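Local coordinates for protein inorganic pyrophosphatase (PDB 5TEA) that probably hydrolyses inorganic pyrophosphate to two phosphate ions with the help of magnesium, working as a homohexamer, at residues Val93-Phe105 / Val111-Arg123. Sequence-based numbering, arbitrary orientation.
Sequences VFLEARVIGVMKF and VDDKIVCVPADDR. With CA (calcium ion), chain I.
I100 N and G101 N both face V116 O, the first at 2.9 Å and the second through a weak bond, which defines a classic beta bulge in the antiparallel hairpin of 94-105 and 114-119, whose axes run at 153°. The register confirms it: V99 pairs with C117, but G101 pairs with V116. I100 is the extra residue; its CG1, wedged between its N and carbonyl carbon (chi1 69°), crosses V116 obliquely and meets V116 CG1 at 3.8 Å, while its CG2 lies across V118 CG2. V99, V102, I115 and C117 share one face. There V99 CG1 touches I115 CG2, I115 CD1 meets V102 CG2, and helix 167-183 packs on V99 and V102. The other face carries M103 and K114 side by side, pointing the same way, with M103 CE 3.9 Å from K114 CD.

Near the metal end, D113 divides its carboxylate between two donors: F105 N reaches OD1 nearly along its C-O axis, and K104 NZ meets OD2 on the syn side, tilted from the carboxylate plane, in a 2.8 Å salt bridge. Bends at chi2 and chi3 (both near -70°) turn the K104 chain back to it. K114 CE passes obliquely by the F105 ring, 3.8 Å from CD2, and its NZ bonds D80 OD2 and D112 O, with a weakly hydrogen-bonded salt bridge to D112 OD2. This lysine thus probably helps position two carboxylates of the calcium site, shared with waters, D73, D77 and E78 O. D112 OD1 binds the calcium ion at 2.3 Å, and water 3, also a ligand, donates to D113 O.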
ATOM      1  N   VAL B  93      12.340 -11.687 -10.219  1.00 17.76           N
ATOM      2  CA  VAL B  93      12.640 -11.139 -11.539  0.70 19.80           C
ATOM      3  C   VAL B  93      14.136 -10.877 -11.626  1.00 20.39           C
ATOM      4  O   VAL B  93      14.798 -10.567 -10.632  1.00 22.90           O
ATOM      5  CB  VAL B  93      11.837  -9.854 -11.842  0.70 23.91           C
ATOM      6  CG1 VAL B  93      10.337 -10.095 -11.689  0.70 24.20           C
ATOM      7  CG2 VAL B  93      12.304  -8.702 -10.971  0.70 14.81           C
ATOM      8  N   PHE B  94      14.688 -11.031 -12.825  1.00 21.07           N
ATOM      9  CA  PHE B  94      16.080 -10.689 -13.061  1.00 23.98           C
ATOM     10  C   PHE B  94      16.140  -9.501 -14.011  1.00 22.90           C
ATOM     11  O   PHE B  94      15.168  -9.189 -14.702  1.00 19.95           O
ATOM     12  CB  PHE B  94      16.870 -11.876 -13.616  1.00 21.55           C
ATOM     13  CG  PHE B  94      16.666 -12.117 -15.092  1.00 24.05           C
ATOM     14  CD1 PHE B  94      15.604 -12.892 -15.541  1.00 24.47           C
ATOM     15  CD2 PHE B  94      17.535 -11.579 -16.023  1.00 26.91           C
ATOM     16  CE1 PHE B  94      15.412 -13.119 -16.899  1.00 27.90           C
ATOM     17  CE2 PHE B  94      17.336 -11.795 -17.389  1.00 27.69           C
ATOM     18  CZ  PHE B  94      16.285 -12.572 -17.817  1.00 28.21           C
ATOM     19  N   LEU B  95      17.289  -8.826 -14.024  1.00 19.29           N
ATOM     20  CA  LEU B  95      17.446  -7.621 -14.831  1.00 22.09           C
ATOM     21  C   LEU B  95      18.917  -7.398 -15.158  1.00 19.83           C
ATOM     22  O   LEU B  95      19.813  -7.857 -14.444  1.00 17.44           O
ATOM     23  CB  LEU B  95      16.895  -6.386 -14.115  1.00 17.77           C
ATOM     24  CG  LEU B  95      17.719  -5.858 -12.920  1.00 18.68           C
ATOM     25  CD1 LEU B  95      17.384  -4.391 -12.685  1.00 21.88           C
ATOM     26  CD2 LEU B  95      17.438  -6.661 -11.651  1.00 21.29           C
ATOM     27  N   GLU B  96      19.146  -6.669 -16.240  1.00 20.17           N
ATOM     28  CA  GLU B  96      20.449  -6.077 -16.490  1.00 17.28           C
ATOM     29  C   GLU B  96      20.578  -4.832 -15.631  1.00 17.60           C
ATOM     30  O   GLU B  96      19.684  -3.973 -15.621  1.00 16.88           O
ATOM     31  CB  GLU B  96      20.600  -5.742 -17.978  1.00 14.75           C
ATOM     32  CG  GLU B  96      20.526  -6.992 -18.830  1.00 20.03           C
ATOM     33  CD  GLU B  96      20.885  -6.744 -20.288  1.00 33.24           C
ATOM     34  OE1 GLU B  96      21.203  -5.589 -20.628  1.00 31.81           O
ATOM     35  OE2 GLU B  96      20.839  -7.705 -21.086  1.00 33.21           O
ATOM     36  N   ALA B  97      21.682  -4.739 -14.893  1.00 14.44           N
ATOM     37  CA  ALA B  97      21.864  -3.671 -13.922  1.00 16.10           C
ATOM     38  C   ALA B  97      23.237  -3.040 -14.085  1.00 17.16           C
ATOM     39  O   ALA B  97      24.214  -3.730 -14.380  1.00 19.06           O
ATOM     40  CB  ALA B  97      21.701  -4.191 -12.490  1.00 16.69           C
ATOM     41  N   ARG B  98      23.311  -1.734 -13.862  1.00 14.87           N
ATOM     42  CA  ARG B  98      24.594  -1.043 -13.909  1.00 22.30           C
ATOM     43  C   ARG B  98      25.250  -1.114 -12.537  1.00 20.95           C
ATOM     44  O   ARG B  98      24.599  -0.839 -11.524  1.00 16.08           O
ATOM     45  CB  ARG B  98      24.422   0.416 -14.344  1.00 19.98           C
ATOM     46  CG  ARG B  98      25.638   1.298 -14.049  1.00 18.77           C
ATOM     47  CD  ARG B  98      25.432   2.742 -14.507  1.00 30.19           C
ATOM     48  NE  ARG B  98      25.537   2.875 -15.957  1.00 33.45           N
ATOM     49  CZ  ARG B  98      26.678   3.020 -16.629  1.00 33.78           C
ATOM     50  NH1 ARG B  98      27.845   3.061 -15.996  1.00 30.57           N
ATOM     51  NH2 ARG B  98      26.650   3.130 -17.948  1.00 42.23           N
ATOM     52  N   VAL B  99      26.530  -1.492 -12.513  1.00 16.54           N
ATOM     53  CA  VAL B  99      27.351  -1.496 -11.299  1.00 17.36           C
ATOM     54  C   VAL B  99      27.781  -0.060 -11.002  1.00 16.93           C
ATOM     55  O   VAL B  99      28.453   0.568 -11.828  1.00 18.05           O
ATOM     56  CB  VAL B  99      28.587  -2.388 -11.486  1.00 14.57           C
ATOM     57  CG1 VAL B  99      29.526  -2.300 -10.262  1.00 14.82           C
ATOM     58  CG2 VAL B  99      28.199  -3.820 -11.794  1.00 17.90           C
ATOM     59  N   ILE B 100      27.424   0.466  -9.830  1.00 13.97           N
ATOM     60  CA  ILE B 100      27.836   1.823  -9.475  1.00 16.49           C
ATOM     61  C   ILE B 100      28.761   1.895  -8.268  1.00 18.67           C
ATOM     62  O   ILE B 100      29.287   2.986  -7.987  1.00 16.69           O
ATOM     63  CB  ILE B 100      26.636   2.784  -9.273  1.00 16.06           C
ATOM     64  CG1 ILE B 100      25.826   2.422  -8.021  1.00 19.12           C
ATOM     65  CG2 ILE B 100      25.774   2.888 -10.549  1.00 18.35           C
ATOM     66  CD1 ILE B 100      24.812   3.492  -7.626  1.00 22.38           C
ATOM     67  N   GLY B 101      29.015   0.792  -7.567  1.00 16.94           N
ATOM     68  CA  GLY B 101      29.900   0.821  -6.419  1.00 21.68           C
ATOM     69  C   GLY B 101      29.857  -0.501  -5.672  1.00 18.48           C
ATOM     70  O   GLY B 101      29.225  -1.466  -6.116  1.00 17.70           O
ATOM     71  N   VAL B 102      30.554  -0.538  -4.537  1.00 16.23           N
ATOM     72  CA  VAL B 102      30.544  -1.723  -3.677  1.00 15.37           C
ATOM     73  C   VAL B 102      30.553  -1.296  -2.223  1.00 18.56           C
ATOM     74  O   VAL B 102      31.269  -0.365  -1.836  1.00 20.87           O
ATOM     75  CB  VAL B 102      31.709  -2.688  -3.995  1.00 16.14           C
ATOM     76  CG1 VAL B 102      33.086  -1.978  -3.956  1.00 18.08           C
ATOM     77  CG2 VAL B 102      31.660  -3.929  -3.099  1.00 17.68           C
ATOM     78  N   MET B 103      29.706  -1.950  -1.424  1.00 15.16           N
ATOM     79  CA  MET B 103      29.750  -1.816   0.022  1.00 13.45           C
ATOM     80  C   MET B 103      30.660  -2.921   0.550  1.00 15.39           C
ATOM     81  O   MET B 103      30.275  -4.091   0.535  1.00 17.36           O
ATOM     82  CB  MET B 103      28.342  -1.918   0.615  1.00 15.82           C
ATOM     83  CG  MET B 103      28.304  -1.587   2.085  1.00 17.93           C
ATOM     84  SD  MET B 103      26.646  -1.781   2.770  1.00 21.04           S
ATOM     85  CE  MET B 103      26.589  -3.555   2.989  1.00 19.21           C
ATOM     86  N   LYS B 104      31.887  -2.561   0.968  1.00 14.77           N
ATOM     87  CA  LYS B 104      32.775  -3.541   1.579  1.00 15.71           C
ATOM     88  C   LYS B 104      32.285  -3.853   2.985  1.00 18.81           C
ATOM     89  O   LYS B 104      32.108  -2.945   3.804  1.00 23.21           O
ATOM     90  CB  LYS B 104      34.213  -3.023   1.631  1.00 16.59           C
ATOM     91  CG  LYS B 104      34.816  -2.802   0.255  1.00 30.44           C
ATOM     92  CD  LYS B 104      35.063  -4.118  -0.461  1.00 33.48           C
ATOM     93  CE  LYS B 104      36.214  -4.882   0.183  1.00 31.17           C
ATOM     94  NZ  LYS B 104      36.612  -6.108  -0.565  1.00 30.27           N
ATOM     95  N   PHE B 105      32.090  -5.136   3.277  1.00 17.57           N
ATOM     96  CA  PHE B 105      31.296  -5.503   4.443  1.00 19.00           C
ATOM     97  C   PHE B 105      31.836  -6.790   5.037  1.00 20.77           C
ATOM     98  O   PHE B 105      32.195  -7.723   4.315  1.00 21.07           O
ATOM     99  CB  PHE B 105      29.827  -5.657   4.047  1.00 20.94           C
ATOM    100  CG  PHE B 105      28.889  -5.894   5.199  1.00 17.80           C
ATOM    101  CD1 PHE B 105      28.711  -4.937   6.183  1.00 17.53           C
ATOM    102  CD2 PHE B 105      28.147  -7.059   5.257  1.00 19.41           C
ATOM    103  CE1 PHE B 105      27.827  -5.164   7.246  1.00 21.25           C
ATOM    104  CE2 PHE B 105      27.244  -7.295   6.300  1.00 21.04           C
ATOM    105  CZ  PHE B 105      27.086  -6.342   7.292  1.00 20.82           C
ATOM    106  N   VAL B 111      34.345 -11.968   4.868  1.00 22.30           N
ATOM    107  CA  VAL B 111      34.042 -10.937   3.886  1.00 20.99           C
ATOM    108  C   VAL B 111      32.682 -11.236   3.274  1.00 24.03           C
ATOM    109  O   VAL B 111      32.403 -12.373   2.878  1.00 24.77           O
ATOM    110  CB  VAL B 111      35.141 -10.882   2.811  1.00 21.51           C
ATOM    111  CG1 VAL B 111      34.774  -9.868   1.710  1.00 27.48           C
ATOM    112  CG2 VAL B 111      36.495 -10.539   3.450  1.00 25.48           C
ATOM    113  N   ASP B 112      31.822 -10.217   3.200  1.00 21.68           N
ATOM    114  CA  ASP B 112      30.481 -10.386   2.635  1.00 22.78           C
ATOM    115  C   ASP B 112      30.088  -9.113   1.880  1.00 19.01           C
ATOM    116  O   ASP B 112      29.086  -8.466   2.174  1.00 17.53           O
ATOM    117  CB  ASP B 112      29.474 -10.722   3.731  1.00 25.88           C
ATOM    118  CG  ASP B 112      28.146 -11.207   3.175  1.00 31.83           C
ATOM    119  OD1 ASP B 112      28.130 -11.709   2.035  1.00 30.33           O
ATOM    120  OD2 ASP B 112      27.118 -11.068   3.867  1.00 32.72           O
ATOM    121  N   ASP B 113      30.899  -8.757   0.884  1.00 20.70           N
ATOM    122  CA  ASP B 113      30.702  -7.518   0.139  1.00 21.75           C
ATOM    123  C   ASP B 113      29.381  -7.545  -0.615  1.00 19.70           C
ATOM    124  O   ASP B 113      28.873  -8.607  -0.983  1.00 22.42           O
ATOM    125  CB  ASP B 113      31.836  -7.301  -0.872  1.00 21.36           C
ATOM    126  CG  ASP B 113      33.194  -7.151  -0.218  1.00 22.85           C
ATOM    127  OD1 ASP B 113      33.250  -6.715   0.951  1.00 19.06           O
ATOM    128  OD2 ASP B 113      34.219  -7.454  -0.888  1.00 24.71           O
ATOM    129  N   LYS B 114      28.852  -6.353  -0.897  1.00 18.59           N
ATOM    130  CA  LYS B 114      27.591  -6.206  -1.610  1.00 16.61           C
ATOM    131  C   LYS B 114      27.763  -5.179  -2.722  1.00 17.38           C
ATOM    132  O   LYS B 114      28.161  -4.039  -2.465  1.00 18.75           O
ATOM    133  CB  LYS B 114      26.470  -5.821  -0.634  1.00 17.42           C
ATOM    134  CG  LYS B 114      26.509  -6.723   0.612  1.00 22.28           C
ATOM    135  CD  LYS B 114      25.202  -6.845   1.337  1.00 25.46           C
ATOM    136  CE  LYS B 114      25.427  -7.559   2.668  1.00 25.12           C
ATOM    137  NZ  LYS B 114      25.931  -8.948   2.467  1.00 21.76           N
ATOM    138  N   ILE B 115      27.517  -5.602  -3.952  1.00 13.89           N
ATOM    139  CA  ILE B 115      27.653  -4.727  -5.119  1.00 17.08           C
ATOM    140  C   ILE B 115      26.453  -3.797  -5.151  1.00 16.36           C
ATOM    141  O   ILE B 115      25.318  -4.245  -4.958  1.00 18.37           O
ATOM    142  CB  ILE B 115      27.735  -5.561  -6.408  1.00 16.58           C
ATOM    143  CG1 ILE B 115      28.769  -6.686  -6.257  1.00 19.51           C
ATOM    144  CG2 ILE B 115      28.082  -4.681  -7.619  1.00 19.23           C
ATOM    145  CD1 ILE B 115      30.181  -6.144  -5.954  1.00 21.27           C
ATOM    146  N   VAL B 116      26.693  -2.499  -5.361  1.00 17.99           N
ATOM    147  CA  VAL B 116      25.615  -1.512  -5.435  1.00 14.26           C
ATOM    148  C   VAL B 116      25.268  -1.304  -6.904  1.00 14.50           C
ATOM    149  O   VAL B 116      26.153  -1.047  -7.731  1.00 14.33           O
ATOM    150  CB  VAL B 116      26.010  -0.185  -4.767  1.00 15.25           C
ATOM    151  CG1 VAL B 116      24.794   0.749  -4.720  1.00 16.23           C
ATOM    152  CG2 VAL B 116      26.581  -0.423  -3.372  1.00 17.99           C
ATOM    153  N   CYS B 117      23.987  -1.452  -7.235  1.00 16.22           N
ATOM    154  CA  CYS B 117      23.545  -1.430  -8.622  1.00 19.41           C
ATOM    155  C   CYS B 117      22.287  -0.590  -8.752  1.00 19.99           C
ATOM    156  O   CYS B 117      21.549  -0.384  -7.781  1.00 16.05           O
ATOM    157  CB  CYS B 117      23.224  -2.842  -9.151  1.00 17.62           C
ATOM    158  SG  CYS B 117      24.629  -3.950  -9.318  1.00 20.54           S
ATOM    159  N   VAL B 118      22.029  -0.165  -9.986  1.00 13.63           N
ATOM    160  CA  VAL B 118      20.730   0.369 -10.398  1.00 13.79           C
ATOM    161  C   VAL B 118      20.329  -0.349 -11.681  1.00 13.20           C
ATOM    162  O   VAL B 118      21.186  -0.904 -12.386  1.00 16.64           O
ATOM    163  CB  VAL B 118      20.783   1.901 -10.619  1.00 15.35           C
ATOM    164  CG1 VAL B 118      21.062   2.621  -9.284  1.00 15.66           C
ATOM    165  CG2 VAL B 118      21.869   2.254 -11.669  1.00 14.95           C
ATOM    166  N   PRO B 119      19.044  -0.352 -12.023  1.00 11.15           N
ATOM    167  CA  PRO B 119      18.652  -0.912 -13.324  1.00 14.35           C
ATOM    168  C   PRO B 119      19.411  -0.209 -14.440  1.00 17.27           C
ATOM    169  O   PRO B 119      19.632   1.007 -14.391  1.00 15.17           O
ATOM    170  CB  PRO B 119      17.148  -0.622 -13.404  1.00 13.49           C
ATOM    171  CG  PRO B 119      16.720  -0.447 -11.963  1.00 13.11           C
ATOM    172  CD  PRO B 119      17.893   0.235 -11.312  1.00 17.97           C
ATOM    173  N   ALA B 120      19.825  -0.989 -15.443  1.00 16.93           N
ATOM    174  CA  ALA B 120      20.659  -0.422 -16.506  1.00 21.41           C
ATOM    175  C   ALA B 120      19.872   0.531 -17.397  1.00 20.05           C
ATOM    176  O   ALA B 120      20.456   1.440 -17.993  1.00 17.38           O
ATOM    177  CB  ALA B 120      21.287  -1.531 -17.351  1.00 15.63           C
ATOM    178  N   ASP B 121      18.558   0.355 -17.477  1.00 16.74           N
ATOM    179  CA  ASP B 121      17.675   1.177 -18.308  1.00 16.35           C
ATOM    180  C   ASP B 121      16.589   1.701 -17.362  1.00 20.69           C
ATOM    181  O   ASP B 121      15.593   1.019 -17.121  1.00 16.40           O
ATOM    182  CB  ASP B 121      17.117   0.327 -19.463  1.00 18.52           C
ATOM    183  CG  ASP B 121      16.320   1.131 -20.482  1.00 22.43           C
ATOM    184  OD1 ASP B 121      16.019   2.315 -20.242  1.00 24.27           O
ATOM    185  OD2 ASP B 121      15.983   0.553 -21.535  1.00 23.93           O
ATOM    186  N   ASP B 122      16.798   2.894 -16.807  1.00 15.38           N
ATOM    187  CA  ASP B 122      15.858   3.517 -15.866  1.00 20.09           C
ATOM    188  C   ASP B 122      15.303   4.786 -16.507  1.00 22.66           C
ATOM    189  O   ASP B 122      15.949   5.837 -16.474  1.00 22.01           O
ATOM    190  CB  ASP B 122      16.543   3.831 -14.532  1.00 19.20           C
ATOM    191  CG  ASP B 122      15.557   4.349 -13.474  1.00 26.94           C
ATOM    192  OD1 ASP B 122      14.495   4.895 -13.829  1.00 20.75           O
ATOM    193  OD2 ASP B 122      15.835   4.198 -12.279  1.00 28.43           O
ATOM    194  N   ARG B 123      14.097   4.695 -17.069  1.00 18.33           N
ATOM    195  CA  ARG B 123      13.487   5.851 -17.710  1.00 23.97           C
ATOM    196  C   ARG B 123      12.602   6.636 -16.760  1.00 20.06           C
ATOM    197  O   ARG B 123      11.904   7.556 -17.201  1.00 24.93           O
ATOM    198  CB  ARG B 123      12.710   5.407 -18.956  1.00 23.44           C
ATOM    199  CG  ARG B 123      13.646   4.675 -19.925  1.00 20.35           C
ATOM    200  CD  ARG B 123      13.055   4.368 -21.276  1.00 26.82           C
ATOM    201  NE  ARG B 123      13.892   3.369 -21.944  1.00 24.65           N
ATOM    202  CZ  ARG B 123      13.654   2.863 -23.150  1.00 27.49           C
ATOM    203  NH1 ARG B 123      12.598   3.262 -23.852  1.00 26.94           N
ATOM    204  NH2 ARG B 123      14.474   1.945 -23.651  1.00 27.83           N
TER
HETATM  205 CA    CA I 201      27.375 -12.934   0.287  1.00 39.55          CA
HETATM  206  O   HOH W   1      17.539  -2.479 -16.946  1.00 19.43           O
HETATM  207  O   HOH W   2      23.152   2.096 -17.787  1.00 35.47           O
HETATM  208  O   HOH W   3      28.398 -11.192  -1.009  1.00 22.58           O
HETATM  209  O   HOH W   4      25.748 -12.897   1.448  1.00 20.10           O